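Long-range contacts in monomethylamine methyltransferase MtmB1 (Methanosarcina barkeri, PDB 1NTH), which catalyses transfer of the methyl group of monomethylamine to the corrinoid cofactor of its partner protein MtmC, a step of methanogenesis from methylamine: residues 52-63 against 316-326; 347-358 against 398-409. All coordinates share one frame; numbering follows the deposited sequence.

Contact 1. Residues 52-63 against 316-326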
loop_
_atom_site.group_PDB
_atom_site.type_symbol
_atom_site.label_atom_id
_atom_site.label_comp_id
_atom_site.label_asym_id
_atom_site.label_seq_id
_atom_site.Cartn_x
_atom_site.Cartn_y
_atom_site.Cartn_z
ATOM N N ILE A 52 -4.395 -43.646 17.485
ATOM C CA ILE A 52 -5.520 -42.793 17.111
ATOM C C ILE A 52 -6.773 -43.488 17.630
ATOM O O ILE A 52 -7.058 -44.623 17.254
ATOM C CB ILE A 52 -5.639 -42.654 15.578
ATOM C CG1 ILE A 52 -4.286 -42.273 14.972
ATOM C CG2 ILE A 52 -6.684 -41.603 15.236
ATOM C CD1 ILE A 52 -3.740 -40.956 15.461
ATOM N N PRO A 53 -7.548 -42.810 18.490
ATOM C CA PRO A 53 -8.770 -43.396 19.054
ATOM C C PRO A 53 -9.887 -43.690 18.064
ATOM O O PRO A 53 -10.069 -42.974 17.079
ATOM C CB PRO A 53 -9.194 -42.366 20.095
ATOM C CG PRO A 53 -8.753 -41.076 19.470
ATOM C CD PRO A 53 -7.369 -41.424 18.958
ATOM N N THR A 54 -10.630 -44.755 18.351
ATOM C CA THR A 54 -11.764 -45.178 17.539
ATOM C C THR A 54 -12.961 -45.357 18.474
ATOM O O THR A 54 -14.021 -45.825 18.063
ATOM C CB THR A 54 -11.482 -46.517 16.820
ATOM O OG1 THR A 54 -11.204 -47.536 17.788
ATOM C CG2 THR A 54 -10.287 -46.379 15.889
ATOM N N ASP A 55 -12.774 -44.982 19.738
ATOM C CA ASP A 55 -13.821 -45.082 20.752
ATOM C C ASP A 55 -14.274 -43.670 21.111
ATOM O O ASP A 55 -13.631 -42.993 21.915
ATOM C CB ASP A 55 -13.277 -45.772 22.007
ATOM C CG ASP A 55 -14.351 -46.029 23.052
ATOM O OD1 ASP A 55 -15.301 -45.228 23.156
ATOM O OD2 ASP A 55 -14.234 -47.033 23.785
ATOM N N LYS A 56 -15.380 -43.225 20.524
ATOM C CA LYS A 56 -15.872 -41.881 20.791
ATOM C C LYS A 56 -16.265 -41.644 22.245
ATOM O O LYS A 56 -16.171 -40.520 22.735
ATOM C CB LYS A 56 -17.046 -41.545 19.863
ATOM C CG LYS A 56 -17.585 -40.135 20.032
ATOM C CD LYS A 56 -18.744 -39.866 19.084
ATOM C CE LYS A 56 -19.282 -38.454 19.262
ATOM N NZ LYS A 56 -20.428 -38.176 18.351
ATOM N N ASP A 57 -16.703 -42.692 22.936
ATOM C CA ASP A 57 -17.082 -42.547 24.337
ATOM C C ASP A 57 -15.855 -42.195 25.172
ATOM O O ASP A 57 -15.914 -41.328 26.044
ATOM C CB ASP A 57 -17.719 -43.839 24.859
ATOM C CG ASP A 57 -19.056 -44.136 24.205
ATOM O OD1 ASP A 57 -19.930 -43.245 24.208
ATOM O OD2 ASP A 57 -19.234 -45.262 23.693
ATOM N N MET A 58 -14.746 -42.876 24.900
ATOM C CA MET A 58 -13.503 -42.631 25.621
ATOM C C MET A 58 -12.985 -41.238 25.262
ATOM O O MET A 58 -12.446 -40.524 26.111
ATOM C CB MET A 58 -12.462 -43.692 25.251
ATOM C CG MET A 58 -11.191 -43.659 26.092
ATOM S SD MET A 58 -11.501 -43.999 27.843
ATOM C CE MET A 58 -11.677 -45.785 27.806
ATOM N N MET A 59 -13.159 -40.850 24.001
ATOM C CA MET A 59 -12.714 -39.536 23.548
ATOM C C MET A 59 -13.489 -38.432 24.253
ATOM O O MET A 59 -12.913 -37.420 24.651
ATOM C CB MET A 59 -12.886 -39.414 22.033
ATOM C CG MET A 59 -11.938 -40.301 21.249
ATOM S SD MET A 59 -12.389 -40.403 19.509
ATOM C CE MET A 59 -12.058 -38.717 18.988
ATOM N N GLU A 60 -14.796 -38.626 24.409
ATOM C CA GLU A 60 -15.617 -37.628 25.079
ATOM C C GLU A 60 -15.195 -37.481 26.537
ATOM O O GLU A 60 -15.203 -36.379 27.082
ATOM C CB GLU A 60 -17.100 -37.995 24.996
ATOM C CG GLU A 60 -17.997 -37.053 25.783
ATOM C CD GLU A 60 -19.467 -37.235 25.463
ATOM O OE1 GLU A 60 -19.915 -38.395 25.344
ATOM O OE2 GLU A 60 -20.176 -36.212 25.342
ATOM N N LYS A 61 -14.824 -38.587 27.172
ATOM C CA LYS A 61 -14.383 -38.516 28.562
ATOM C C LYS A 61 -13.045 -37.785 28.640
ATOM O O LYS A 61 -12.791 -37.043 29.587
ATOM C CB LYS A 61 -14.270 -39.921 29.160
ATOM C CG LYS A 61 -15.620 -40.607 29.307
ATOM C CD LYS A 61 -15.524 -41.898 30.102
ATOM C CE LYS A 61 -14.642 -42.922 29.411
ATOM N NZ LYS A 61 -14.489 -44.159 30.237
ATOM N N LEU A 62 -12.195 -37.989 27.639
ATOM C CA LEU A 62 -10.901 -37.312 27.605
ATOM C C LEU A 62 -11.125 -35.810 27.447
ATOM O O LEU A 62 -10.429 -35.002 28.060
ATOM C CB LEU A 62 -10.044 -37.829 26.445
ATOM C CG LEU A 62 -8.770 -37.026 26.147
ATOM C CD1 LEU A 62 -7.888 -36.957 27.391
ATOM C CD2 LEU A 62 -8.014 -37.668 24.987
ATOM N N PHE A 63 -12.100 -35.433 26.624
ATOM C CA PHE A 63 -12.383 -34.017 26.428
ATOM C C PHE A 63 -12.863 -33.405 27.738
ATOM O O PHE A 63 -12.412 -32.329 28.136
ATOM C CB PHE A 63 -13.451 -33.813 25.351
ATOM C CG PHE A 63 -13.816 -32.371 25.136
ATOM C CD1 PHE A 63 -12.907 -31.490 24.556
ATOM C CD2 PHE A 63 -15.047 -31.881 25.557
ATOM C CE1 PHE A 63 -13.223 -30.142 24.394
ATOM C CE2 PHE A 63 -15.372 -30.534 25.399
ATOM C CZ PHE A 63 -14.455 -29.665 24.819
ATOM N N GLY A 316 -1.953 -38.110 19.069
ATOM C CA GLY A 316 -3.071 -38.680 18.335
ATOM C C GLY A 316 -4.394 -38.562 19.065
ATOM O O GLY A 316 -5.403 -38.171 18.476
ATOM N N TRP A 317 -4.399 -38.897 20.352
ATOM C CA TRP A 317 -5.622 -38.810 21.140
ATOM C C TRP A 317 -6.049 -37.368 21.380
ATOM O O TRP A 317 -7.234 -37.049 21.296
ATOM C CB TRP A 317 -5.456 -39.529 22.486
ATOM C CG TRP A 317 -5.656 -41.010 22.391
ATOM C CD1 TRP A 317 -4.776 -41.934 21.902
ATOM C CD2 TRP A 317 -6.835 -41.735 22.762
ATOM N NE1 TRP A 317 -5.336 -43.191 21.945
ATOM C CE2 TRP A 317 -6.599 -43.097 22.468
ATOM C CE3 TRP A 317 -8.070 -41.364 23.314
ATOM C CZ2 TRP A 317 -7.554 -44.093 22.711
ATOM C CZ3 TRP A 317 -9.022 -42.355 23.556
ATOM C CH2 TRP A 317 -8.755 -43.704 23.254
ATOM N N ALA A 318 -5.093 -36.496 21.676
ATOM C CA ALA A 318 -5.426 -35.098 21.925
ATOM C C ALA A 318 -6.049 -34.458 20.682
ATOM O O ALA A 318 -7.093 -33.809 20.765
ATOM C CB ALA A 318 -4.178 -34.327 22.348
ATOM N N CYS A 319 -5.416 -34.654 19.531
ATOM C CA CYS A 319 -5.922 -34.068 18.295
ATOM C C CYS A 319 -7.242 -34.674 17.833
ATOM O O CYS A 319 -8.145 -33.951 17.411
ATOM C CB CYS A 319 -4.889 -34.196 17.175
ATOM S SG CYS A 319 -5.383 -33.307 15.671
ATOM N N ALA A 320 -7.363 -35.997 17.902
ATOM C CA ALA A 320 -8.603 -36.639 17.480
ATOM C C ALA A 320 -9.751 -36.120 18.331
ATOM O O ALA A 320 -10.848 -35.863 17.835
ATOM C CB ALA A 320 -8.494 -38.155 17.614
ATOM N N THR A 321 -9.490 -35.962 19.625
ATOM C CA THR A 321 -10.500 -35.482 20.554
ATOM C C THR A 321 -10.826 -34.011 20.313
ATOM O O THR A 321 -11.994 -33.623 20.290
ATOM C CB THR A 321 -10.027 -35.694 22.001
ATOM O OG1 THR A 321 -9.799 -37.094 22.208
ATOM C CG2 THR A 321 -11.072 -35.206 22.992
ATOM N N ILE A 322 -9.796 -33.193 20.131
ATOM C CA ILE A 322 -10.007 -31.775 19.869
ATOM C C ILE A 322 -10.751 -31.608 18.538
ATOM O O ILE A 322 -11.619 -30.743 18.408
ATOM C CB ILE A 322 -8.653 -31.022 19.831
ATOM C CG1 ILE A 322 -8.113 -30.862 21.258
ATOM C CG2 ILE A 322 -8.815 -29.660 19.149
ATOM C CD1 ILE A 322 -8.992 -30.024 22.170
ATOM N N SER A 323 -10.426 -32.450 17.562
ATOM C CA SER A 323 -11.076 -32.379 16.251
ATOM C C SER A 323 -12.537 -32.800 16.324
ATOM O O SER A 323 -13.390 -32.258 15.620
ATOM C CB SER A 323 -10.352 -33.275 15.245
ATOM O OG SER A 323 -9.021 -32.840 15.040
ATOM N N GLU A 324 -12.821 -33.769 17.183
ATOM C CA GLU A 324 -14.174 -34.279 17.334
ATOM C C GLU A 324 -15.124 -33.341 18.070
ATOM O O GLU A 324 -16.269 -33.162 17.652
ATOM C CB GLU A 324 -14.140 -35.627 18.064
ATOM C CG GLU A 324 -15.519 -36.204 18.373
ATOM C CD GLU A 324 -16.216 -36.761 17.145
ATOM O OE1 GLU A 324 -17.449 -36.951 17.199
ATOM O OE2 GLU A 324 -15.531 -37.018 16.133
ATOM N N PHE A 325 -14.647 -32.725 19.149
ATOM C CA PHE A 325 -15.503 -31.869 19.958
ATOM C C PHE A 325 -15.354 -30.358 19.860
ATOM O O PHE A 325 -16.107 -29.630 20.506
ATOM C CB PHE A 325 -15.395 -32.302 21.423
ATOM C CG PHE A 325 -15.725 -33.750 21.636
ATOM C CD1 PHE A 325 -14.718 -34.707 21.687
ATOM C CD2 PHE A 325 -17.051 -34.166 21.712
ATOM C CE1 PHE A 325 -15.025 -36.062 21.803
ATOM C CE2 PHE A 325 -17.370 -35.517 21.827
ATOM C CZ PHE A 325 -16.354 -36.467 21.872
ATOM N N THR A 326 -14.395 -29.882 19.073
ATOM C CA THR A 326 -14.208 -28.440 18.908
ATOM C C THR A 326 -13.817 -28.143 17.471
ATOM O O THR A 326 -13.596 -29.055 16.671
ATOM C CB THR A 326 -13.081 -27.868 19.808
ATOM O OG1 THR A 326 -11.806 -28.151 19.218
ATOM C CG2 THR A 326 -13.133 -28.477 21.200
#

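Contact 2. Residues 347-358 against 398-409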
loop_
_atom_site.group_PDB
_atom_site.type_symbol
_atom_site.label_atom_id
_atom_site.label_comp_id
_atom_site.label_asym_id
_atom_site.label_seq_id
_atom_site.Cartn_x
_atom_site.Cartn_y
_atom_site.Cartn_z
ATOM N N LEU A 347 12.321 -42.226 9.141
ATOM C CA LEU A 347 11.284 -43.112 9.656
ATOM C C LEU A 347 10.607 -42.517 10.887
ATOM O O LEU A 347 9.403 -42.687 11.082
ATOM C CB LEU A 347 11.871 -44.490 9.994
ATOM C CG LEU A 347 12.358 -45.312 8.797
ATOM C CD1 LEU A 347 12.945 -46.631 9.287
ATOM C CD2 LEU A 347 11.204 -45.570 7.840
ATOM N N GLU A 348 11.380 -41.822 11.716
ATOM C CA GLU A 348 10.831 -41.193 12.914
ATOM C C GLU A 348 9.830 -40.116 12.504
ATOM O O GLU A 348 8.708 -40.065 13.009
ATOM C CB GLU A 348 11.945 -40.552 13.745
ATOM C CG GLU A 348 12.748 -41.513 14.611
ATOM C CD GLU A 348 13.805 -40.787 15.428
ATOM O OE1 GLU A 348 14.898 -40.508 14.888
ATOM O OE2 GLU A 348 13.536 -40.476 16.609
ATOM N N ALA A 349 10.246 -39.255 11.582
ATOM C CA ALA A 349 9.380 -38.181 11.112
ATOM C C ALA A 349 8.157 -38.762 10.411
ATOM O O ALA A 349 7.056 -38.220 10.519
ATOM C CB ALA A 349 10.148 -37.268 10.163
ATOM N N SER A 350 8.348 -39.865 9.692
ATOM C CA SER A 350 7.246 -40.504 8.983
ATOM C C SER A 350 6.182 -41.004 9.954
ATOM O O SER A 350 4.986 -40.831 9.720
ATOM C CB SER A 350 7.758 -41.672 8.134
ATOM O OG SER A 350 8.570 -41.210 7.073
ATOM N N ALA A 351 6.616 -41.634 11.041
ATOM C CA ALA A 351 5.671 -42.140 12.027
ATOM C C ALA A 351 4.826 -40.989 12.563
ATOM O O ALA A 351 3.617 -41.135 12.749
ATOM C CB ALA A 351 6.413 -42.825 13.174
ATOM N N GLN A 352 5.453 -39.842 12.802
ATOM C CA GLN A 352 4.702 -38.709 13.321
ATOM C C GLN A 352 3.775 -38.114 12.265
ATOM O O GLN A 352 2.672 -37.678 12.583
ATOM C CB GLN A 352 5.635 -37.626 13.861
ATOM C CG GLN A 352 4.881 -36.590 14.671
ATOM C CD GLN A 352 5.784 -35.592 15.349
ATOM O OE1 GLN A 352 6.936 -35.893 15.665
ATOM N NE2 GLN A 352 5.258 -34.396 15.599
ATOM N N SER A 353 4.220 -38.097 11.012
ATOM C CA SER A 353 3.388 -37.563 9.939
ATOM C C SER A 353 2.144 -38.438 9.769
ATOM O O SER A 353 1.046 -37.937 9.528
ATOM C CB SER A 353 4.180 -37.507 8.630
ATOM O OG SER A 353 3.381 -36.986 7.579
ATOM N N ILE A 354 2.314 -39.749 9.902
ATOM C CA ILE A 354 1.182 -40.660 9.782
ATOM C C ILE A 354 0.196 -40.372 10.916
ATOM O O ILE A 354 -1.005 -40.227 10.691
ATOM C CB ILE A 354 1.641 -42.137 9.869
ATOM C CG1 ILE A 354 2.452 -42.499 8.623
ATOM C CG2 ILE A 354 0.433 -43.056 10.036
ATOM C CD1 ILE A 354 3.167 -43.844 8.722
ATOM N N THR A 355 0.721 -40.272 12.132
ATOM C CA THR A 355 -0.099 -40.006 13.307
ATOM C C THR A 355 -0.827 -38.666 13.221
ATOM O O THR A 355 -2.036 -38.593 13.449
ATOM C CB THR A 355 0.761 -40.013 14.585
ATOM O OG1 THR A 355 1.448 -41.267 14.688
ATOM C CG2 THR A 355 -0.107 -39.804 15.821
ATOM N N ASP A 356 -0.088 -37.610 12.892
ATOM C CA ASP A 356 -0.670 -36.274 12.794
ATOM C C ASP A 356 -1.719 -36.157 11.693
ATOM O O ASP A 356 -2.776 -35.557 11.887
ATOM C CB ASP A 356 0.425 -35.229 12.557
ATOM C CG ASP A 356 1.330 -35.047 13.762
ATOM O OD1 ASP A 356 0.894 -35.376 14.889
ATOM O OD2 ASP A 356 2.467 -34.559 13.582
ATOM N N THR A 357 -1.423 -36.724 10.532
ATOM C CA THR A 357 -2.355 -36.672 9.413
ATOM C C THR A 357 -3.646 -37.423 9.731
ATOM O O THR A 357 -4.745 -36.884 9.579
ATOM C CB THR A 357 -1.712 -37.268 8.142
ATOM O OG1 THR A 357 -0.546 -36.508 7.801
ATOM C CG2 THR A 357 -2.692 -37.239 6.977
ATOM N N ALA A 358 -3.523 -38.662 10.192
ATOM C CA ALA A 358 -4.703 -39.457 10.504
ATOM C C ALA A 358 -5.501 -38.934 11.694
ATOM O O ALA A 358 -6.722 -39.069 11.726
ATOM C CB ALA A 358 -4.299 -40.903 10.747
ATOM N N ILE A 398 -8.574 -45.638 9.788
ATOM C CA ILE A 398 -7.875 -45.538 11.062
ATOM C C ILE A 398 -7.386 -46.880 11.609
ATOM O O ILE A 398 -6.299 -46.959 12.182
ATOM C CB ILE A 398 -8.764 -44.842 12.116
ATOM C CG1 ILE A 398 -9.084 -43.417 11.652
ATOM C CG2 ILE A 398 -8.064 -44.822 13.472
ATOM C CD1 ILE A 398 -7.856 -42.574 11.313
ATOM N N SER A 399 -8.177 -47.933 11.436
ATOM C CA SER A 399 -7.770 -49.247 11.927
ATOM C C SER A 399 -6.456 -49.648 11.261
ATOM O O SER A 399 -5.562 -50.196 11.906
ATOM C CB SER A 399 -8.849 -50.294 11.629
ATOM O OG SER A 399 -9.029 -50.460 10.233
ATOM N N GLU A 400 -6.344 -49.366 9.968
ATOM C CA GLU A 400 -5.135 -49.691 9.219
ATOM C C GLU A 400 -3.960 -48.822 9.659
ATOM O O GLU A 400 -2.821 -49.285 9.717
ATOM C CB GLU A 400 -5.385 -49.521 7.718
ATOM C CG GLU A 400 -6.207 -50.646 7.105
ATOM C CD GLU A 400 -6.609 -50.366 5.670
ATOM O OE1 GLU A 400 -5.740 -49.942 4.878
ATOM O OE2 GLU A 400 -7.794 -50.579 5.335
ATOM N N VAL A 401 -4.242 -47.562 9.969
ATOM C CA VAL A 401 -3.201 -46.644 10.409
ATOM C C VAL A 401 -2.591 -47.120 11.727
ATOM O O VAL A 401 -1.369 -47.133 11.881
ATOM C CB VAL A 401 -3.758 -45.214 10.594
ATOM C CG1 VAL A 401 -2.698 -44.315 11.219
ATOM C CG2 VAL A 401 -4.196 -44.654 9.246
ATOM N N ASN A 402 -3.439 -47.514 12.672
ATOM C CA ASN A 402 -2.946 -47.987 13.961
ATOM C C ASN A 402 -2.039 -49.204 13.805
ATOM O O ASN A 402 -1.057 -49.352 14.533
ATOM C CB ASN A 402 -4.112 -48.308 14.901
ATOM C CG ASN A 402 -4.654 -47.073 15.595
ATOM O OD1 ASN A 402 -3.896 -46.294 16.175
ATOM N ND2 ASN A 402 -5.967 -46.892 15.549
ATOM N N VAL A 403 -2.361 -50.070 12.847
ATOM C CA VAL A 403 -1.545 -51.256 12.607
ATOM C C VAL A 403 -0.194 -50.850 12.026
ATOM O O VAL A 403 0.850 -51.339 12.458
ATOM C CB VAL A 403 -2.246 -52.229 11.635
ATOM C CG1 VAL A 403 -1.285 -53.333 11.209
ATOM C CG2 VAL A 403 -3.472 -52.832 12.308
ATOM N N ILE A 404 -0.215 -49.950 11.049
ATOM C CA ILE A 404 1.015 -49.481 10.423
ATOM C C ILE A 404 1.929 -48.794 11.438
ATOM O O ILE A 404 3.140 -49.024 11.452
ATOM C CB ILE A 404 0.709 -48.495 9.267
ATOM C CG1 ILE A 404 0.029 -49.243 8.118
ATOM C CG2 ILE A 404 1.993 -47.831 8.787
ATOM C CD1 ILE A 404 -0.381 -48.357 6.952
ATOM N N LEU A 405 1.348 -47.958 12.294
ATOM C CA LEU A 405 2.131 -47.245 13.300
ATOM C C LEU A 405 2.806 -48.185 14.285
ATOM O O LEU A 405 3.964 -47.980 14.654
ATOM C CB LEU A 405 1.247 -46.246 14.055
ATOM C CG LEU A 405 0.910 -44.978 13.266
ATOM C CD1 LEU A 405 -0.120 -44.157 14.025
ATOM C CD2 LEU A 405 2.184 -44.174 13.025
ATOM N N ASP A 406 2.091 -49.216 14.714
ATOM C CA ASP A 406 2.668 -50.166 15.657
ATOM C C ASP A 406 3.897 -50.833 15.045
ATOM O O ASP A 406 4.918 -51.003 15.713
ATOM C CB ASP A 406 1.637 -51.225 16.050
ATOM C CG ASP A 406 2.198 -52.251 17.017
ATOM O OD1 ASP A 406 2.736 -51.849 18.072
ATOM O OD2 ASP A 406 2.101 -53.460 16.723
ATOM N N LYS A 407 3.801 -51.201 13.771
ATOM C CA LYS A 407 4.915 -51.847 13.084
ATOM C C LYS A 407 6.069 -50.886 12.829
ATOM O O LYS A 407 7.238 -51.251 12.974
ATOM C CB LYS A 407 4.455 -52.426 11.744
ATOM C CG LYS A 407 3.422 -53.533 11.847
ATOM C CD LYS A 407 3.038 -54.026 10.462
ATOM C CE LYS A 407 1.985 -55.120 10.529
ATOM N NZ LYS A 407 1.586 -55.575 9.166
ATOM N N LEU A 408 5.738 -49.659 12.441
ATOM C CA LEU A 408 6.753 -48.656 12.144
ATOM C C LEU A 408 7.536 -48.223 13.375
ATOM O O LEU A 408 8.767 -48.205 13.360
ATOM C CB LEU A 408 6.106 -47.433 11.485
ATOM C CG LEU A 408 7.029 -46.255 11.154
ATOM C CD1 LEU A 408 8.210 -46.721 10.307
ATOM C CD2 LEU A 408 6.228 -45.191 10.419
ATOM N N VAL A 409 6.829 -47.875 14.443
ATOM C CA VAL A 409 7.498 -47.439 15.658
ATOM C C VAL A 409 8.403 -48.546 16.197
ATOM O O VAL A 409 9.452 -48.270 16.779
ATOM C CB VAL A 409 6.472 -47.021 16.733
ATOM C CG1 VAL A 409 7.189 -46.645 18.026
ATOM C CG2 VAL A 409 5.649 -45.834 16.224
#

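Contact 1. Residues 52-63 against 316-326
Met-59 projects from helix 56-63 into a hole between Thr-321, Ala-320, Glu-324 and Phe-325. Met-59 CB meets the edge of the Phe-325 ring, with Phe-325 CE1 at 4.0 Å, and also faces Thr-321 OG1. CG passes the same hydroxyl and lies near CZ3 of Trp-317. SD rests on Pro-53 CG of its own segment. A bend at the last torsion (chi3 67°) brings Met-59 CE back onto the other helix, 3.3 Å from Ala-320 O and 3.8 Å from Glu-324 CB. Pro-53 CB stands over one face of Trp-317, 3.2 Å from the centroid of its six-membered ring, a CH-pi contact almost on the ring normal. Pro-53 CG presses tightly on Ala-320 CB at 3.5 Å. The indole NE1 is satisfied by Glu-50 O. Phe-325 CB sits over the centre of the Phe-63 ring, 4.0 Å from its centroid. The two helices cross at 90°, joining helix 56-73 to the barrel helix 309-325. Thr-321 OG1 donates to Trp-317 O within its own helix. Lys-56 NZ makes a salt bridge to Glu-324 OE1 at 3.4 Å, doubtful because the lysine has two conformers. No hydrogen bond spans the segments, so cohesion rests mainly on apolar and aromatic packing.

Contact 2. Residues 347-358 against 398-409
Ile-398 opens the contact by reaching Ala-358 with its CD1, which lies 4.0 Å from Ala-358 CB. One turn on, Val-401 puts CG1 anti to its backbone N (chi1 173°). Val-401 CG1 fits between Ala-358 CB and Ile-354 CG2, the latter at 3.6 Å. Ile-404 touches more lightly, with CG2 against Ile-354 CD1. Leu-405 follows and slides past Ile-354 in the opposite direction, its CD2 3.6 Å from Ile-354 CG2. Both its methyls also reach Thr-355 OG1. This hydroxyl donates to Ala-351 O. The helices run nearly antiparallel, at 161°, their axes approaching to 10.0 Å over these segments. Helix 343-359 follows strand 330-333 and precedes strand 363-366 of the parallel TIM-barrel sheet, and helix 398-410 lies against it. Ile-354 is a knob in the hole formed by Val-401, Ile-404, Leu-405 and Leu-408. Leu-408 makes the reciprocal knob, among Leu-347, Ser-350, Ala-351 and Ile-354. Leu-408 CD2 is packed tightly on the backbone, 3.5 Å from Ala-351 CA, while Leu-408 CD1 meets Leu-347 CD2 at 4.0 Å. Leu-451 and Leu-454 of helix 438-454 also touch Leu-408.

How the contacts relate
Contacts 1 and 2 are neighbours, with centres about 17 Å apart. They meet mainly at Ile-52, in the loop leading into helix 56-73. The backbone N of Ile-52 probably donates to Asn-402 OD1, at 3.0 Å. In the modelled conformer, Ile-52 CD1 packs 3.5 Å from Thr-355 O, and Ile-52 CB lies 3.9 Å from Ile-398 CG2. Thr-54 CG2 touches the same Ile-398 CG2, at 3.6 Å. The loop of 52-63 thus borders both helices of contact 2. Helix 309-325 links them too, since its Leu-312 touches Ala-351, Thr-355 and Val-409. Contact 1 closes before contact 2 opens along the chain. Their centres lie about 19 Å and 17 Å from the chain centre. Neither touches another subunit.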